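Local coordinates for MYB proto-oncogene protein (Mus musculus, PDB 1GVD) that probably binds DNA and regulates transcription as a nuclear factor, the chain here being R2, one of its helix-turn-helix Myb repeats, at residues 9-14 with 46-51; 16-21 with 27-32. The protein carries 1 engineered substitution. All coordinates share one frame; numbering follows the deposited sequence.

In the fold
Helix 8-21 is common to both contacts of this small three-helix domain. Its first half meets the end of helix 38-49 in contact 1, and its second half meets helix 26-30 and the residues just after it in contact 2. Along the chain the order is 9-14, 16-21, 27-32 and 46-51, so the sequence bridged by contact 2 lies wholly within that bridged by contact 1. The two centres are about 11 Å apart and the contacts touch: L14 packs on I29, and R13 probably hydrogen-bonds to the carbonyl of H32. Helix 8-21 thus packs against both of the consecutive helices that, as in other Myb repeats, form the helix-turn-helix.

Contact 1 (9-14 with 46-51); sequences EEDQRL and HNHLNP. Engineered in segment 9-14: L14 (natural residue Val).
L49 lays its forked end over the side of helix 8-21 between D11 and L14, and its two methyls divide the work. CD1 of L49 meets CD2 of L14 at 3.7 Å, the closest apolar touch between the segments, and rests 3.9 Å from the backbone carbonyl O of D11. The other methyl, L49 CD2, lies against CB and the carboxylate carbon of D11, 4.0 Å from D11 CG. With CG beside the backbone N and anti to the carbonyl carbon (chi1 -57°), L49 places CD1 by L14 and CD2 by D11. The two leucines cross obliquely; L14 comes from the other helix with CG trans to its N (chi1 -179°), which brings its CD2 up to L49 CD1.

L14 is an engineered residue, valine in the natural protein. It is buried, and it also packs on W6, I29, L33 and C41, so L49 covers one side of a side chain set in the domain core. While D11 offers CB and CG to the leucine methyl, its oxygen OD1 pairs outside the two segments, with NE of R44, an earlier residue of helix 38-49. In one of its two conformers H48 brings CE1 within 4.1 Å of D11 OD2, a distant and doubtful approach. The leucine partner at position 14 belongs to this variant, but L49 packed over D11 and residue 14, with R44 reaching D11 from the same helix, joins the first helix of the compact three-helix Myb repeat to the C-terminal end of the third, the recognition helix in this family.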
loop_
_atom_site.group_PDB
_atom_site.type_symbol
_atom_site.label_atom_id
_atom_site.label_comp_id
_atom_site.label_asym_id
_atom_site.label_seq_id
_atom_site.Cartn_x
_atom_site.Cartn_y
_atom_site.Cartn_z
ATOM N N GLU A 9 5.975 9.521 1.119
ATOM C CA GLU A 9 6.326 9.061 -0.219
ATOM C C GLU A 9 5.681 7.704 -0.492
ATOM O O GLU A 9 5.175 7.459 -1.589
ATOM C CB GLU A 9 7.851 8.973 -0.381
ATOM C CG GLU A 9 8.560 10.331 -0.366
ATOM C CD GLU A 9 8.718 10.918 1.028
ATOM O OE1 GLU A 9 8.913 12.151 1.131
ATOM O OE2 GLU A 9 8.666 10.164 2.020
ATOM N N GLU A 10 5.696 6.824 0.506
ATOM C CA GLU A 10 5.080 5.511 0.353
ATOM C C GLU A 10 3.576 5.644 0.171
ATOM O O GLU A 10 2.987 4.957 -0.659
ATOM C CB GLU A 10 5.336 4.640 1.577
ATOM C CG GLU A 10 6.708 4.027 1.653
ATOM C CD GLU A 10 6.810 3.071 2.816
ATOM O OE1 GLU A 10 6.770 3.537 3.972
ATOM O OE2 GLU A 10 6.910 1.851 2.573
ATOM N N ASP A 11 2.952 6.509 0.961
ATOM C CA ASP A 11 1.510 6.708 0.860
ATOM C C ASP A 11 1.137 7.177 -0.542
ATOM O O ASP A 11 0.153 6.712 -1.121
ATOM C CB ASP A 11 1.021 7.746 1.881
ATOM C CG ASP A 11 0.908 7.191 3.290
ATOM O OD1 ASP A 11 0.788 5.960 3.459
ATOM O OD2 ASP A 11 0.919 8.004 4.242
ATOM N N GLN A 12 1.919 8.100 -1.095
ATOM C CA GLN A 12 1.632 8.600 -2.429
ATOM C C GLN A 12 1.773 7.488 -3.464
ATOM O O GLN A 12 0.955 7.375 -4.377
ATOM C CB GLN A 12 2.560 9.763 -2.780
ATOM C CG GLN A 12 2.195 10.445 -4.089
ATOM C CD GLN A 12 0.812 11.069 -4.055
ATOM O OE1 GLN A 12 0.582 12.062 -3.365
ATOM N NE2 GLN A 12 -0.120 10.481 -4.796
ATOM N N ARG A 13 2.810 6.667 -3.331
ATOM C CA ARG A 13 3.002 5.561 -4.266
ATOM C C ARG A 13 1.861 4.551 -4.151
ATOM O O ARG A 13 1.387 4.028 -5.163
ATOM C CB ARG A 13 4.339 4.860 -4.008
ATOM C CG ARG A 13 5.560 5.732 -4.266
ATOM C CD ARG A 13 6.839 5.048 -3.798
ATOM N NE ARG A 13 7.107 3.805 -4.519
ATOM C CZ ARG A 13 7.496 3.742 -5.788
ATOM N NH1 ARG A 13 7.670 4.853 -6.488
ATOM N NH2 ARG A 13 7.711 2.565 -6.359
ATOM N N LEU A 14 1.409 4.286 -2.929
ATOM C CA LEU A 14 0.320 3.338 -2.731
ATOM C C LEU A 14 -0.947 3.846 -3.407
ATOM O O LEU A 14 -1.681 3.071 -4.015
ATOM C CB LEU A 14 0.078 3.107 -1.236
ATOM C CG LEU A 14 -1.037 2.118 -0.878
ATOM C CD1 LEU A 14 -0.783 0.774 -1.540
ATOM C CD2 LEU A 14 -1.111 1.968 0.632
ATOM N N HIS A 46 -7.301 0.769 3.679
ATOM C CA HIS A 46 -8.592 0.815 4.352
ATOM C C HIS A 46 -8.649 1.628 5.636
ATOM O O HIS A 46 -9.675 2.243 5.932
ATOM C CB HIS A 46 -9.091 -0.602 4.638
ATOM C CG HIS A 46 -9.423 -1.378 3.405
ATOM N ND1 HIS A 46 -10.329 -0.930 2.466
ATOM C CD2 HIS A 46 -8.970 -2.572 2.952
ATOM C CE1 HIS A 46 -10.417 -1.816 1.488
ATOM N NE2 HIS A 46 -9.603 -2.820 1.760
ATOM N N ASN A 47 -7.564 1.646 6.402
ATOM C CA ASN A 47 -7.576 2.376 7.665
ATOM C C ASN A 47 -7.138 3.826 7.618
ATOM O O ASN A 47 -7.577 4.636 8.440
ATOM C CB ASN A 47 -6.712 1.660 8.707
ATOM C CG ASN A 47 -7.308 0.346 9.155
ATOM O OD1 ASN A 47 -8.526 0.212 9.271
ATOM N ND2 ASN A 47 -6.451 -0.628 9.431
ATOM N N HIS A 48 -6.290 4.171 6.660
ATOM C CA HIS A 48 -5.780 5.531 6.611
ATOM C C HIS A 48 -6.007 6.332 5.337
ATOM O O HIS A 48 -6.419 7.488 5.401
ATOM C CB HIS A 48 -4.287 5.493 6.958
ATOM C CG HIS A 48 -3.613 6.829 6.912
ATOM N ND1 HIS A 48 -3.312 7.472 5.732
ATOM C CD2 HIS A 48 -3.190 7.646 7.905
ATOM C CE1 HIS A 48 -2.731 8.629 5.998
ATOM N NE2 HIS A 48 -2.645 8.758 7.310
ATOM N N LEU A 49 -5.761 5.730 4.180
ATOM C CA LEU A 49 -5.910 6.468 2.933
ATOM C C LEU A 49 -7.316 6.552 2.353
ATOM O O LEU A 49 -7.664 7.553 1.724
ATOM C CB LEU A 49 -4.949 5.904 1.884
ATOM C CG LEU A 49 -3.476 5.914 2.302
ATOM C CD1 LEU A 49 -2.638 5.240 1.230
ATOM C CD2 LEU A 49 -3.010 7.345 2.528
ATOM N N ASN A 50 -8.124 5.517 2.559
ATOM C CA ASN A 50 -9.486 5.498 2.023
ATOM C C ASN A 50 -10.452 4.917 3.048
ATOM O O ASN A 50 -11.072 3.879 2.812
ATOM C CB ASN A 50 -9.530 4.656 0.742
ATOM C CG ASN A 50 -10.843 4.797 -0.007
ATOM O OD1 ASN A 50 -11.259 5.904 -0.342
ATOM N ND2 ASN A 50 -11.494 3.674 -0.284
ATOM N N PRO A 51 -10.596 5.584 4.200
ATOM C CA PRO A 51 -11.495 5.114 5.258
ATOM C C PRO A 51 -12.968 5.157 4.868
ATOM O O PRO A 51 -13.372 5.944 4.013
ATOM C CB PRO A 51 -11.176 6.055 6.414
ATOM C CG PRO A 51 -10.858 7.333 5.710
ATOM C CD PRO A 51 -9.973 6.867 4.575
#

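Contact 2 (16-21 with 27-32); sequences KLVQKY and SVIAKH. Unlike the reference sequence in segment 16-21: K16 (reference Gln).
The side chains of Y21 and V28 cross at about a right angle, and V28 sets one methyl over a face of the ring in a CH-pi contact. V28 CG1 lies 3.9 Å from the centroid of the Y21 ring and 23° off its normal, displaced toward the CE1 and CZ rim. CG of the neighbouring K20 covers the opposite face, and L17 CD2 meets the ring edge in plane; this sandwich would limit the ring's rotation. I29 runs alongside Y21 in the reverse sense, its CG1 4.0 Å from Y21 CD2, and then reaches V18, with CD1 4.1 Å from V18 CG2.

Beyond the phenol, the imidazole of H32 is nearly parallel to it (planes 21° apart) but slid so far aside that the rings barely overlap, at 5.8 Å between centroids. Y21 OH comes to 3.2 Å from H32 NE2. L17 meets H32 with both methyls, CD1 3.8 Å from H32 CB and CD2 obliquely against the ring, while L17 CB packs on I29 CG2 at 4.0 Å. With CG anti to its carbonyl carbon (chi1 -65°), the Y21 ring is directed across to V28 and H32. With an alanine at Y21, the V28 methyl would probably lose its aromatic face and a gap would open beside I29.

Apolar and CH-pi contacts, with one close polar pair at their margin, imply that fit of shape, more than charge, joins helix 8-21 to helix 26-30 and the residues after it.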
loop_
_atom_site.group_PDB
_atom_site.type_symbol
_atom_site.label_atom_id
_atom_site.label_comp_id
_atom_site.label_asym_id
_atom_site.label_seq_id
_atom_site.Cartn_x
_atom_site.Cartn_y
_atom_site.Cartn_z
ATOM N N LYS A 16 -1.172 5.686 -6.068
ATOM C CA LYS A 16 -1.013 5.451 -7.500
ATOM C C LYS A 16 -1.141 3.974 -7.871
ATOM O O LYS A 16 -1.715 3.638 -8.909
ATOM C CB LYS A 16 0.337 5.991 -7.976
ATOM C CG LYS A 16 0.433 7.505 -7.938
ATOM C CD LYS A 16 1.763 7.991 -8.486
ATOM C CE LYS A 16 1.799 9.507 -8.574
ATOM N NZ LYS A 16 0.739 10.031 -9.481
ATOM N N LEU A 17 -0.614 3.092 -7.029
ATOM C CA LEU A 17 -0.694 1.662 -7.305
ATOM C C LEU A 17 -2.129 1.145 -7.204
ATOM O O LEU A 17 -2.538 0.283 -7.978
ATOM C CB LEU A 17 0.237 0.890 -6.366
ATOM C CG LEU A 17 1.718 1.075 -6.718
ATOM C CD1 LEU A 17 2.593 0.653 -5.547
ATOM C CD2 LEU A 17 2.050 0.267 -7.968
ATOM N N VAL A 18 -2.901 1.670 -6.261
ATOM C CA VAL A 18 -4.288 1.245 -6.133
ATOM C C VAL A 18 -5.076 1.764 -7.338
ATOM O O VAL A 18 -5.999 1.107 -7.819
ATOM C CB VAL A 18 -4.904 1.745 -4.807
ATOM C CG1 VAL A 18 -6.407 1.473 -4.783
ATOM C CG2 VAL A 18 -4.232 1.031 -3.640
ATOM N N GLN A 19 -4.707 2.936 -7.839
ATOM C CA GLN A 19 -5.379 3.486 -9.012
ATOM C C GLN A 19 -5.130 2.560 -10.203
ATOM O O GLN A 19 -6.032 2.298 -11.004
ATOM C CB GLN A 19 -4.849 4.891 -9.316
ATOM C CG GLN A 19 -5.220 5.928 -8.268
ATOM C CD GLN A 19 -4.653 7.304 -8.570
ATOM O OE1 GLN A 19 -4.890 8.258 -7.831
ATOM N NE2 GLN A 19 -3.897 7.412 -9.656
ATOM N N LYS A 20 -3.911 2.047 -10.310
ATOM C CA LYS A 20 -3.563 1.161 -11.410
ATOM C C LYS A 20 -4.159 -0.237 -11.315
ATOM O O LYS A 20 -4.755 -0.733 -12.271
ATOM C CB LYS A 20 -2.041 1.025 -11.522
ATOM C CG LYS A 20 -1.593 0.005 -12.562
ATOM C CD LYS A 20 -0.087 0.012 -12.746
ATOM C CE LYS A 20 0.339 -1.002 -13.791
ATOM N NZ LYS A 20 1.806 -0.945 -14.051
ATOM N N TYR A 21 -4.002 -0.862 -10.153
ATOM C CA TYR A 21 -4.438 -2.238 -9.935
ATOM C C TYR A 21 -5.774 -2.481 -9.246
ATOM O O TYR A 21 -6.316 -3.582 -9.331
ATOM C CB TYR A 21 -3.360 -2.979 -9.142
ATOM C CG TYR A 21 -2.048 -3.144 -9.869
ATOM C CD1 TYR A 21 -1.928 -4.035 -10.936
ATOM C CD2 TYR A 21 -0.917 -2.428 -9.480
ATOM C CE1 TYR A 21 -0.712 -4.213 -11.592
ATOM C CE2 TYR A 21 0.305 -2.598 -10.132
ATOM C CZ TYR A 21 0.398 -3.495 -11.184
ATOM O OH TYR A 21 1.609 -3.683 -11.813
ATOM N N SER A 27 -0.975 -8.365 -3.386
ATOM C CA SER A 27 0.325 -9.000 -3.577
ATOM C C SER A 27 1.110 -8.323 -4.700
ATOM O O SER A 27 2.317 -8.108 -4.583
ATOM C CB SER A 27 0.152 -10.490 -3.890
ATOM O OG SER A 27 -0.447 -11.167 -2.800
ATOM N N VAL A 28 0.420 -7.981 -5.783
ATOM C CA VAL A 28 1.056 -7.323 -6.920
ATOM C C VAL A 28 1.471 -5.906 -6.523
ATOM O O VAL A 28 2.558 -5.442 -6.865
ATOM C CB VAL A 28 0.099 -7.250 -8.127
ATOM C CG1 VAL A 28 0.812 -6.646 -9.325
ATOM C CG2 VAL A 28 -0.420 -8.638 -8.460
ATOM N N ILE A 29 0.594 -5.223 -5.796
ATOM C CA ILE A 29 0.875 -3.868 -5.339
ATOM C C ILE A 29 2.112 -3.844 -4.439
ATOM O O ILE A 29 2.998 -3.010 -4.617
ATOM C CB ILE A 29 -0.349 -3.294 -4.585
ATOM C CG1 ILE A 29 -1.444 -2.949 -5.595
ATOM C CG2 ILE A 29 0.047 -2.069 -3.755
ATOM C CD1 ILE A 29 -2.753 -2.499 -4.972
ATOM N N ALA A 30 2.184 -4.779 -3.493
ATOM C CA ALA A 30 3.309 -4.844 -2.564
ATOM C C ALA A 30 4.650 -5.083 -3.249
ATOM O O ALA A 30 5.696 -4.676 -2.741
ATOM C CB ALA A 30 3.058 -5.928 -1.522
ATOM N N LYS A 31 4.620 -5.742 -4.401
ATOM C CA LYS A 31 5.846 -6.027 -5.137
ATOM C C LYS A 31 6.548 -4.734 -5.555
ATOM O O LYS A 31 7.754 -4.725 -5.806
ATOM C CB LYS A 31 5.519 -6.867 -6.373
ATOM C CG LYS A 31 6.714 -7.544 -7.018
ATOM C CD LYS A 31 6.286 -8.375 -8.221
ATOM C CE LYS A 31 5.205 -9.385 -7.853
ATOM N NZ LYS A 31 5.642 -10.319 -6.778
ATOM N N HIS A 32 5.786 -3.644 -5.619
ATOM C CA HIS A 32 6.313 -2.343 -6.019
ATOM C C HIS A 32 6.689 -1.446 -4.844
ATOM O O HIS A 32 7.107 -0.303 -5.041
ATOM C CB HIS A 32 5.282 -1.621 -6.891
ATOM C CG HIS A 32 4.942 -2.355 -8.149
ATOM N ND1 HIS A 32 5.767 -2.363 -9.252
ATOM C CD2 HIS A 32 3.881 -3.132 -8.467
ATOM C CE1 HIS A 32 5.229 -3.114 -10.196
ATOM N NE2 HIS A 32 4.084 -3.593 -9.745
#